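Local structure of Lmo2446 protein (Listeria monocytogenes serovar 1/2a, 5I0D) at residues K535-E540 with F584-T589; V854-A859 with D981-A986; A1021-W1026 with G1053-H1058. The protein belongs to the family 31 glycosyl hydrolases and joins their TIM-barrel domain to a family 6 carbohydrate-binding module. All coordinates share one frame; numbering follows the deposited sequence.

Overall arrangement
Three contacts follow one another along the chain, neither nesting nor crossing. Interaction 1 comes first, in the TIM barrel, where neighbouring parallel strands 533-536 and 582-585 meet; the loop it closes holds 43 residues, including helix 555-577. Interaction 2 closes a much longer span of 121 residues, rich in strand, and ties the end of strand 848-857 to a loop of the carbohydrate-binding module. Interaction 3 closes 26 residues within that module, bringing the turn before strand 1027-1035 onto strand 1054-1062. Interactions 2 and 3 have centres about 28 Å apart, whereas those of interactions 1 and 3 are separated by about 62 Å, so their two sugar sites are distinct.

Interaction 1 of 3, residues K535-E540 with F584-T589; sequences KTDGGE and FSRSGT. With GLC (alpha-D-glucopyranose), chain F; GLC (alpha-D-glucopyranose), chain B.
Phe584 lies alongside Lys535, the two side chains running the same way, with ring atom CD1 4.1 Å from Lys535 CG. The extended lysine carries NZ on to Glu400 in a salt bridge, and makes a weak bond to O3 of one alpha-D-glucopyranose. Ser585 turns in the other direction, its OG 2.7 Å from Thr536 OG1. Arg586 follows as the hub. Its backbone N gives a hydrogen bond to a water that also donates to Thr536 O and Gly538 O, linking the diverging chains. With CG set between the backbone N and the carbonyl carbon (chi1 67°), the extended Arg586 chain presents its guanidinium side-on to Glu540: NE bonds OE1 at 2.8 Å, and NH2 bonds OE2 at 3.0 Å almost straight (178°). Asp537 OD1 sits over a guanidinium face, 3.2 Å from Arg586 NH1, a purely electrostatic pairing. Arg586 NH1 bonds O4 of a second alpha-D-glucopyranose at 3.0 Å and, weakly, O2 of the first; Asp602 is a long, weak partner. Ser587 packs CB against Gly538 O, while its OG bonds Tyr285 O. A ligand pocket at the C-terminal ends of adjacent parallel strands is characteristic of TIM barrels, here the family 31 domain.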
loop_
_atom_site.group_PDB
_atom_site.type_symbol
_atom_site.label_atom_id
_atom_site.label_comp_id
_atom_site.label_asym_id
_atom_site.label_seq_id
_atom_site.Cartn_x
_atom_site.Cartn_y
_atom_site.Cartn_z
ATOM N N LYS A 535 7.706 -10.388 -13.745
ATOM C CA LYS A 535 7.587 -10.473 -12.306
ATOM C C LYS A 535 9.032 -10.459 -11.785
ATOM O O LYS A 535 9.719 -11.491 -11.743
ATOM C CB LYS A 535 6.815 -11.712 -11.859
ATOM C CG LYS A 535 6.726 -11.810 -10.351
ATOM C CD LYS A 535 5.822 -12.936 -9.911
ATOM C CE LYS A 535 5.713 -12.982 -8.403
ATOM N NZ LYS A 535 4.839 -14.087 -7.919
ATOM N N THR A 536 9.504 -9.248 -11.490
ATOM C CA THR A 536 10.870 -9.030 -11.044
ATOM C C THR A 536 10.958 -9.296 -9.545
ATOM O O THR A 536 10.765 -8.403 -8.730
ATOM C CB THR A 536 11.382 -7.633 -11.415
ATOM O OG1 THR A 536 10.302 -6.685 -11.394
ATOM C CG2 THR A 536 11.969 -7.647 -12.816
ATOM N N ASP A 537 11.280 -10.531 -9.223
ATOM C CA ASP A 537 11.350 -11.004 -7.841
ATOM C C ASP A 537 12.740 -10.746 -7.234
ATOM O O ASP A 537 13.690 -10.431 -7.929
ATOM C CB ASP A 537 11.054 -12.497 -7.857
ATOM C CG ASP A 537 10.652 -13.073 -6.497
ATOM O OD1 ASP A 537 10.659 -12.434 -5.440
ATOM O OD2 ASP A 537 10.334 -14.262 -6.510
ATOM N N GLY A 538 12.849 -10.888 -5.922
ATOM C CA GLY A 538 14.141 -10.784 -5.252
ATOM C C GLY A 538 14.639 -9.349 -5.174
ATOM O O GLY A 538 13.859 -8.394 -5.240
ATOM N N GLY A 539 15.940 -9.216 -5.003
ATOM C CA GLY A 539 16.587 -7.927 -4.914
ATOM C C GLY A 539 17.141 -7.575 -3.549
ATOM O O GLY A 539 17.919 -6.612 -3.463
ATOM N N GLU A 540 16.820 -8.382 -2.522
ATOM C CA GLU A 540 17.257 -8.148 -1.144
ATOM C C GLU A 540 18.569 -8.920 -0.918
ATOM O O GLU A 540 18.702 -9.706 0.040
ATOM C CB GLU A 540 16.184 -8.605 -0.132
ATOM C CG GLU A 540 14.746 -8.196 -0.500
ATOM C CD GLU A 540 14.030 -9.204 -1.391
ATOM O OE1 GLU A 540 12.795 -9.082 -1.551
ATOM O OE2 GLU A 540 14.683 -10.125 -1.916
ATOM N N PHE A 584 5.843 -6.490 -11.787
ATOM C CA PHE A 584 5.191 -7.065 -10.592
ATOM C C PHE A 584 6.361 -7.503 -9.687
ATOM O O PHE A 584 7.109 -8.429 -10.032
ATOM C CB PHE A 584 4.319 -8.235 -11.049
ATOM C CG PHE A 584 3.288 -8.718 -10.044
ATOM C CD1 PHE A 584 3.658 -9.539 -8.995
ATOM C CD2 PHE A 584 1.945 -8.406 -10.192
ATOM C CE1 PHE A 584 2.712 -10.047 -8.107
ATOM C CE2 PHE A 584 1.005 -8.873 -9.293
ATOM C CZ PHE A 584 1.389 -9.701 -8.242
ATOM N N SER A 585 6.552 -6.793 -8.572
ATOM C CA SER A 585 7.777 -6.877 -7.765
ATOM C C SER A 585 7.462 -6.896 -6.279
ATOM O O SER A 585 6.335 -6.610 -5.877
ATOM C CB SER A 585 8.657 -5.670 -8.047
ATOM O OG SER A 585 8.940 -5.536 -9.424
ATOM N N ARG A 586 8.451 -7.222 -5.451
ATOM C CA ARG A 586 8.216 -7.240 -4.003
ATOM C C ARG A 586 9.104 -6.292 -3.196
ATOM O O ARG A 586 8.711 -5.890 -2.099
ATOM C CB ARG A 586 8.260 -8.646 -3.430
ATOM C CG ARG A 586 9.624 -9.273 -3.493
ATOM C CD ARG A 586 9.651 -10.632 -2.823
ATOM N NE ARG A 586 11.044 -11.002 -2.559
ATOM C CZ ARG A 586 11.478 -12.241 -2.319
ATOM N NH1 ARG A 586 10.635 -13.276 -2.330
ATOM N NH2 ARG A 586 12.768 -12.446 -2.054
ATOM N N SER A 587 10.271 -5.930 -3.721
ATOM C CA SER A 587 11.269 -5.219 -2.915
ATOM C C SER A 587 11.524 -3.833 -3.455
ATOM O O SER A 587 11.448 -3.595 -4.661
ATOM C CB SER A 587 12.570 -5.994 -2.911
ATOM O OG SER A 587 13.498 -5.431 -1.990
ATOM N N GLY A 588 11.882 -2.933 -2.558
ATOM C CA GLY A 588 12.300 -1.609 -2.956
ATOM C C GLY A 588 12.413 -0.646 -1.810
ATOM O O GLY A 588 12.243 -1.032 -0.641
ATOM N N THR A 589 12.729 0.597 -2.151
ATOM C CA THR A 589 12.783 1.690 -1.199
ATOM C C THR A 589 12.094 2.919 -1.812
ATOM O O THR A 589 11.273 2.777 -2.737
ATOM C CB THR A 589 14.244 1.936 -0.726
ATOM O OG1 THR A 589 14.230 2.805 0.429
ATOM C CG2 THR A 589 15.106 2.528 -1.858
HETATM C C1 GLC F . 9.677 -16.197 -4.268
HETATM C C2 GLC F . 8.411 -15.353 -4.495
HETATM C C3 GLC F . 7.209 -16.239 -4.807
HETATM C C4 GLC F . 7.519 -17.139 -6.001
HETATM C C5 GLC F . 8.843 -17.862 -5.821
HETATM C C6 GLC F . 9.260 -18.567 -7.098
HETATM O O2 GLC F . 8.190 -14.469 -3.386
HETATM O O3 GLC F . 6.050 -15.456 -5.144
HETATM O O4 GLC F . 6.470 -18.102 -6.174
HETATM O O5 GLC F . 9.913 -16.987 -5.442
HETATM O O6 GLC F . 10.321 -19.451 -6.687
HETATM C C1 GLC B . 11.384 -19.974 -1.693
HETATM C C2 GLC B . 10.211 -19.074 -2.095
HETATM C C3 GLC B . 10.706 -17.742 -2.683
HETATM C C4 GLC B . 11.616 -17.075 -1.631
HETATM C C5 GLC B . 12.735 -18.049 -1.220
HETATM C C6 GLC B . 13.645 -17.520 -0.112
HETATM O O2 GLC B . 9.360 -19.798 -2.997
HETATM O O3 GLC B . 9.534 -16.965 -3.047
HETATM O O4 GLC B . 12.208 -15.841 -2.070
HETATM O O5 GLC B . 12.171 -19.269 -0.732
HETATM O O6 GLC B . 12.843 -17.058 0.986
HETATM O O HOH W 1 11.316 -7.612 -6.141
#

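Interaction 2 of 3, residues V854-A859 with D981-A986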
loop_
_atom_site.group_PDB
_atom_site.type_symbol
_atom_site.label_atom_id
_atom_site.label_comp_id
_atom_site.label_asym_id
_atom_site.label_seq_id
_atom_site.Cartn_x
_atom_site.Cartn_y
_atom_site.Cartn_z
ATOM N N VAL A 854 -23.402 17.061 -9.600
ATOM C CA VAL A 854 -24.738 16.784 -9.104
ATOM C C VAL A 854 -25.052 17.877 -8.092
ATOM O O VAL A 854 -24.210 18.215 -7.260
ATOM C CB VAL A 854 -24.805 15.400 -8.439
ATOM C CG1 VAL A 854 -26.176 15.165 -7.821
ATOM C CG2 VAL A 854 -24.471 14.299 -9.448
ATOM N N SER A 855 -26.249 18.448 -8.201
ATOM C CA SER A 855 -26.760 19.414 -7.229
ATOM C C SER A 855 -28.050 18.857 -6.604
ATOM O O SER A 855 -29.110 18.764 -7.270
ATOM C CB SER A 855 -27.009 20.761 -7.888
ATOM O OG SER A 855 -27.377 21.717 -6.907
ATOM N N GLU A 856 -27.941 18.472 -5.332
ATOM C CA GLU A 856 -29.066 17.933 -4.556
ATOM C C GLU A 856 -29.845 19.089 -3.953
ATOM O O GLU A 856 -29.267 19.925 -3.259
ATOM C CB GLU A 856 -28.577 16.972 -3.446
ATOM C CG GLU A 856 -29.643 16.555 -2.416
ATOM C CD GLU A 856 -29.723 17.474 -1.209
ATOM O OE1 GLU A 856 -28.691 17.687 -0.553
ATOM O OE2 GLU A 856 -30.827 17.992 -0.894
ATOM N N ASP A 857 -31.149 19.108 -4.189
ATOM C CA ASP A 857 -32.038 20.143 -3.666
ATOM C C ASP A 857 -33.337 19.485 -3.209
ATOM O O ASP A 857 -34.436 19.808 -3.682
ATOM C CB ASP A 857 -32.266 21.230 -4.742
ATOM C CG ASP A 857 -33.064 22.432 -4.229
ATOM O OD1 ASP A 857 -33.141 22.657 -3.003
ATOM O OD2 ASP A 857 -33.596 23.192 -5.080
ATOM N N PHE A 858 -33.214 18.531 -2.295
ATOM C CA PHE A 858 -34.388 17.850 -1.766
ATOM C C PHE A 858 -35.377 18.793 -1.072
ATOM O O PHE A 858 -36.576 18.491 -1.043
ATOM C CB PHE A 858 -33.985 16.696 -0.834
ATOM C CG PHE A 858 -33.398 15.500 -1.533
ATOM C CD1 PHE A 858 -33.993 14.957 -2.676
ATOM C CD2 PHE A 858 -32.277 14.851 -0.992
ATOM C CE1 PHE A 858 -33.460 13.845 -3.290
ATOM C CE2 PHE A 858 -31.751 13.726 -1.593
ATOM C CZ PHE A 858 -32.332 13.223 -2.751
ATOM N N ALA A 859 -34.915 19.940 -0.563
ATOM C CA ALA A 859 -35.840 20.960 -0.006
ATOM C C ALA A 859 -36.906 21.392 -1.011
ATOM O O ALA A 859 -38.041 21.692 -0.620
ATOM C CB ALA A 859 -35.082 22.188 0.511
ATOM N N ASP A 981 -31.000 10.988 9.120
ATOM C CA ASP A 981 -30.351 12.275 8.924
ATOM C C ASP A 981 -31.342 13.350 8.530
ATOM O O ASP A 981 -32.262 13.118 7.734
ATOM C CB ASP A 981 -29.257 12.170 7.873
ATOM C CG ASP A 981 -28.028 11.469 8.405
ATOM O OD1 ASP A 981 -27.656 11.706 9.588
ATOM O OD2 ASP A 981 -27.432 10.668 7.636
ATOM N N ALA A 982 -31.162 14.533 9.110
ATOM C CA ALA A 982 -31.912 15.693 8.674
ATOM C C ALA A 982 -31.411 16.029 7.282
ATOM O O ALA A 982 -30.274 16.451 7.125
ATOM C CB ALA A 982 -31.721 16.862 9.612
ATOM N N VAL A 983 -32.278 15.840 6.291
ATOM C CA VAL A 983 -31.905 15.912 4.882
ATOM C C VAL A 983 -31.215 17.216 4.587
ATOM O O VAL A 983 -30.144 17.206 3.983
ATOM C CB VAL A 983 -33.137 15.751 3.937
ATOM C CG1 VAL A 983 -32.704 15.708 2.488
ATOM C CG2 VAL A 983 -33.935 14.483 4.279
ATOM N N ASP A 984 -31.806 18.329 5.018
ATOM C CA ASP A 984 -31.288 19.662 4.707
ATOM C C ASP A 984 -31.172 20.543 5.969
ATOM O O ASP A 984 -31.593 21.700 5.993
ATOM C CB ASP A 984 -32.162 20.311 3.595
ATOM C CG ASP A 984 -32.112 19.530 2.247
ATOM O OD1 ASP A 984 -31.007 19.332 1.678
ATOM O OD2 ASP A 984 -33.183 19.105 1.740
ATOM N N GLY A 985 -30.597 19.966 7.029
ATOM C CA GLY A 985 -30.337 20.676 8.270
ATOM C C GLY A 985 -31.499 20.661 9.259
ATOM O O GLY A 985 -32.577 20.106 8.974
ATOM N N ALA A 986 -31.277 21.299 10.409
ATOM C CA ALA A 986 -32.281 21.354 11.471
ATOM C C ALA A 986 -33.510 22.086 10.957
ATOM O O ALA A 986 -33.410 23.191 10.422
ATOM C CB ALA A 986 -31.739 22.052 12.705
HETATM O O HOH W 2 -28.618 16.287 1.779
#
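Phe858 and Val983 approach with their CA atoms 7.4 Å apart, and Ala859 and Asp984 with theirs 6.7 Å apart, a spacing at which side chains rather than paired backbones make the contact. The first segment changes character just here: strand 854-857 ends and a 3-10 segment starts at Phe858. Opposite it is a loop of the carbohydrate-binding module, between strands 975-981 and 987-996.

The apolar half is small. Val983 places its CG1 branch 3.6 Å from Phe858 CD2, the two side chains crossing at about a right angle; the phenyl group then continues away from the loop toward Val863 and His938. The polar half is more unusual. Glu856 has its CG anti to the backbone N but is bent at chi2 (-90°), a fold that swings the carboxylate forward along its own chain. There OE2 accepts the Phe858 N-H at 2.8 Å and 163°, on the anti side of the carboxylate. The other oxygen, OE1, takes the Gly834 N-H and also a water, which donates as well to Val983 O and so spans the two segments. Asp984 comes from the opposite direction, its carboxylate nearly coplanar with that of Glu856, and brings OD1 to 2.9 Å from Glu856 OE2. Its second oxygen, OD2, lies beside the start of the 3-10 segment, 3.0 Å from Ala859 N but poorly angled for a hydrogen bond. The Asp984 side chain also touches Lys1063, the C-terminal residue.

Two acidic groups so close would be expected to disfavour full ionisation of both, so one may carry a proton; the Phe858 and Gly834 N-H groups bonded to Glu856 could offset part of the remaining charge.

Interaction 3 of 3, residues A1021-W1026 with G1053-H1058; sequences ANWDTW and GINFDH. With CA (calcium ion), chain S; GLC (alpha-D-glucopyranose), chain D; GLC (alpha-D-glucopyranose), chain C.
Trp1023 and Trp1026 both hold CG beside the backbone N and anti to the carbonyl carbon (chi1 -65° and -62°), and these torsions lay their indoles against Asn1055 on strand 1054-1062. Trp1023 sits within a type I turn, Asn1022 to Thr1025, and Trp1026 follows it. Trp1023 turns its edge to the start of the strand, CH2 lying 3.4 Å from O of Gly1053, just before it. An alpha-D-glucopyranose covers one face of this indole. The Asn1055 amide grips that sugar twice: ND2 gives a straight bond to O3 (2.7 Å, 172°), and OD1 accepts from O4 at 2.8 Å. An aromatic platform beside a sugar-binding amide is characteristic of carbohydrate-binding modules, here one of family 6, a beta-sandwich. Gly1053 N extends the site, donating to O6 of the next alpha-D-glucopyranose at 2.8 Å. The second hydrogen of Asn1055 ND2 goes to a water that donates to Trp1023 O and rests over a face of Trp1026. That ring also packs CZ3 on Asp1057 CB at 3.6 Å, while its NE1 bonds Ala958 O. Asp1057 binds calcium through O at 2.4 Å and OD1 at 2.3 Å; its OD2 forms a salt bridge with Arg994.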
loop_
_atom_site.group_PDB
_atom_site.type_symbol
_atom_site.label_atom_id
_atom_site.label_comp_id
_atom_site.label_asym_id
_atom_site.label_seq_id
_atom_site.Cartn_x
_atom_site.Cartn_y
_atom_site.Cartn_z
ATOM N N ALA A 1021 -57.641 -1.040 2.115
ATOM C CA ALA A 1021 -58.674 -1.931 1.538
ATOM C C ALA A 1021 -58.383 -3.397 1.815
ATOM O O ALA A 1021 -59.288 -4.169 2.074
ATOM C CB ALA A 1021 -58.796 -1.709 0.033
ATOM N N ASN A 1022 -57.105 -3.749 1.763
ATOM C CA ASN A 1022 -56.616 -5.103 1.991
ATOM C C ASN A 1022 -55.095 -5.053 2.238
ATOM O O ASN A 1022 -54.482 -3.984 2.143
ATOM C CB ASN A 1022 -56.958 -5.975 0.778
ATOM C CG ASN A 1022 -56.434 -5.388 -0.526
ATOM O OD1 ASN A 1022 -55.254 -5.021 -0.643
ATOM N ND2 ASN A 1022 -57.312 -5.284 -1.507
ATOM N N TRP A 1023 -54.487 -6.206 2.519
ATOM C CA TRP A 1023 -53.054 -6.271 2.796
ATOM C C TRP A 1023 -52.162 -6.109 1.565
ATOM O O TRP A 1023 -50.942 -6.028 1.702
ATOM C CB TRP A 1023 -52.705 -7.579 3.483
ATOM C CG TRP A 1023 -53.312 -7.702 4.835
ATOM C CD1 TRP A 1023 -54.362 -8.496 5.202
ATOM C CD2 TRP A 1023 -52.892 -7.014 6.012
ATOM N NE1 TRP A 1023 -54.617 -8.345 6.547
ATOM C CE2 TRP A 1023 -53.733 -7.434 7.064
ATOM C CE3 TRP A 1023 -51.883 -6.071 6.283
ATOM C CZ2 TRP A 1023 -53.597 -6.948 8.369
ATOM C CZ3 TRP A 1023 -51.754 -5.586 7.588
ATOM C CH2 TRP A 1023 -52.611 -6.027 8.608
ATOM N N ASP A 1024 -52.762 -6.096 0.376
ATOM C CA ASP A 1024 -52.059 -5.788 -0.872
ATOM C C ASP A 1024 -52.196 -4.319 -1.294
ATOM O O ASP A 1024 -51.842 -3.952 -2.412
ATOM C CB ASP A 1024 -52.575 -6.723 -1.976
ATOM C CG ASP A 1024 -52.254 -8.187 -1.690
ATOM O OD1 ASP A 1024 -51.100 -8.476 -1.329
ATOM O OD2 ASP A 1024 -53.151 -9.055 -1.820
ATOM N N THR A 1025 -52.710 -3.481 -0.403
ATOM C CA THR A 1025 -52.845 -2.058 -0.661
ATOM C C THR A 1025 -52.003 -1.326 0.390
ATOM O O THR A 1025 -52.133 -1.602 1.600
ATOM C CB THR A 1025 -54.324 -1.653 -0.567
ATOM O OG1 THR A 1025 -55.080 -2.408 -1.521
ATOM C CG2 THR A 1025 -54.522 -0.167 -0.829
ATOM N N TRP A 1026 -51.142 -0.423 -0.087
ATOM C CA TRP A 1026 -50.271 0.401 0.738
ATOM C C TRP A 1026 -50.844 1.808 0.813
ATOM O O TRP A 1026 -51.467 2.279 -0.131
ATOM C CB TRP A 1026 -48.840 0.448 0.141
ATOM C CG TRP A 1026 -48.213 -0.916 0.092
ATOM C CD1 TRP A 1026 -48.206 -1.774 -0.962
ATOM C CD2 TRP A 1026 -47.549 -1.595 1.163
ATOM N NE1 TRP A 1026 -47.577 -2.939 -0.622
ATOM C CE2 TRP A 1026 -47.162 -2.858 0.678
ATOM C CE3 TRP A 1026 -47.239 -1.254 2.490
ATOM C CZ2 TRP A 1026 -46.474 -3.783 1.466
ATOM C CZ3 TRP A 1026 -46.554 -2.164 3.269
ATOM C CH2 TRP A 1026 -46.183 -3.420 2.760
ATOM N N GLY A 1053 -52.765 -4.764 13.843
ATOM C CA GLY A 1053 -51.596 -5.117 13.057
ATOM C C GLY A 1053 -51.397 -4.238 11.840
ATOM O O GLY A 1053 -52.362 -3.801 11.192
ATOM N N ILE A 1054 -50.135 -3.980 11.521
ATOM C CA ILE A 1054 -49.771 -3.363 10.258
ATOM C C ILE A 1054 -48.602 -4.108 9.637
ATOM O O ILE A 1054 -47.921 -4.900 10.293
ATOM C CB ILE A 1054 -49.389 -1.870 10.405
ATOM C CG1 ILE A 1054 -48.056 -1.685 11.142
ATOM C CG2 ILE A 1054 -50.501 -1.096 11.102
ATOM C CD1 ILE A 1054 -47.603 -0.233 11.224
ATOM N N ASN A 1055 -48.390 -3.838 8.360
ATOM C CA ASN A 1055 -47.123 -4.131 7.718
ATOM C C ASN A 1055 -46.470 -2.801 7.456
ATOM O O ASN A 1055 -47.107 -1.923 6.883
ATOM C CB ASN A 1055 -47.357 -4.904 6.433
ATOM C CG ASN A 1055 -47.848 -6.312 6.701
ATOM O OD1 ASN A 1055 -47.685 -6.838 7.806
ATOM N ND2 ASN A 1055 -48.457 -6.929 5.698
ATOM N N PHE A 1056 -45.212 -2.649 7.869
ATOM C CA PHE A 1056 -44.519 -1.343 7.892
ATOM C C PHE A 1056 -43.416 -1.387 6.835
ATOM O O PHE A 1056 -42.457 -2.131 6.967
ATOM C CB PHE A 1056 -43.973 -1.135 9.306
ATOM C CG PHE A 1056 -43.286 0.196 9.570
ATOM C CD1 PHE A 1056 -43.349 1.287 8.692
ATOM C CD2 PHE A 1056 -42.616 0.371 10.777
ATOM C CE1 PHE A 1056 -42.700 2.483 9.004
ATOM C CE2 PHE A 1056 -41.994 1.573 11.100
ATOM C CZ PHE A 1056 -42.031 2.628 10.209
ATOM N N ASP A 1057 -43.570 -0.594 5.784
ATOM C CA ASP A 1057 -42.693 -0.695 4.624
ATOM C C ASP A 1057 -41.408 0.129 4.740
ATOM O O ASP A 1057 -40.290 -0.395 4.468
ATOM C CB ASP A 1057 -43.449 -0.296 3.354
ATOM C CG ASP A 1057 -42.596 -0.414 2.115
ATOM O OD1 ASP A 1057 -41.573 -1.137 2.171
ATOM O OD2 ASP A 1057 -42.942 0.235 1.107
ATOM N N HIS A 1058 -41.613 1.416 5.071
ATOM C CA HIS A 1058 -40.547 2.425 5.125
ATOM C C HIS A 1058 -41.019 3.743 5.714
ATOM O O HIS A 1058 -42.229 3.973 5.858
ATOM C CB HIS A 1058 -39.909 2.677 3.723
ATOM C CG HIS A 1058 -40.781 3.403 2.727
ATOM N ND1 HIS A 1058 -40.943 2.957 1.437
ATOM C CD2 HIS A 1058 -41.464 4.575 2.797
ATOM C CE1 HIS A 1058 -41.718 3.788 0.768
ATOM N NE2 HIS A 1058 -42.052 4.780 1.569
HETATM CA CA CA S . -39.477 -1.922 2.798
HETATM C C1 GLC D . -52.240 -11.002 7.669
HETATM C C2 GLC D . -51.355 -10.404 6.584
HETATM C C3 GLC D . -49.939 -10.170 7.098
HETATM C C4 GLC D . -49.979 -9.301 8.350
HETATM C C5 GLC D . -50.938 -9.915 9.366
HETATM C C6 GLC D . -51.109 -9.061 10.608
HETATM O O2 GLC D . -51.320 -11.241 5.421
HETATM O O3 GLC D . -49.183 -9.551 6.059
HETATM O O4 GLC D . -48.664 -9.208 8.911
HETATM O O5 GLC D . -52.236 -10.113 8.787
HETATM O O6 GLC D . -51.857 -9.847 11.539
HETATM C C1 GLC C . -52.056 -9.157 12.786
HETATM C C2 GLC C . -52.599 -10.155 13.799
HETATM C C3 GLC C . -53.996 -10.626 13.387
HETATM C C4 GLC C . -54.911 -9.423 13.176
HETATM C C5 GLC C . -54.279 -8.368 12.269
HETATM C C6 GLC C . -55.102 -7.086 12.256
HETATM O O2 GLC C . -51.674 -11.245 13.910
HETATM O O3 GLC C . -54.513 -11.453 14.435
HETATM O O4 GLC C . -56.131 -9.843 12.565
HETATM O O5 GLC C . -52.954 -8.052 12.697
HETATM O O6 GLC C . -54.969 -6.415 13.511
HETATM O O HOH W 3 -48.815 -5.406 3.379
#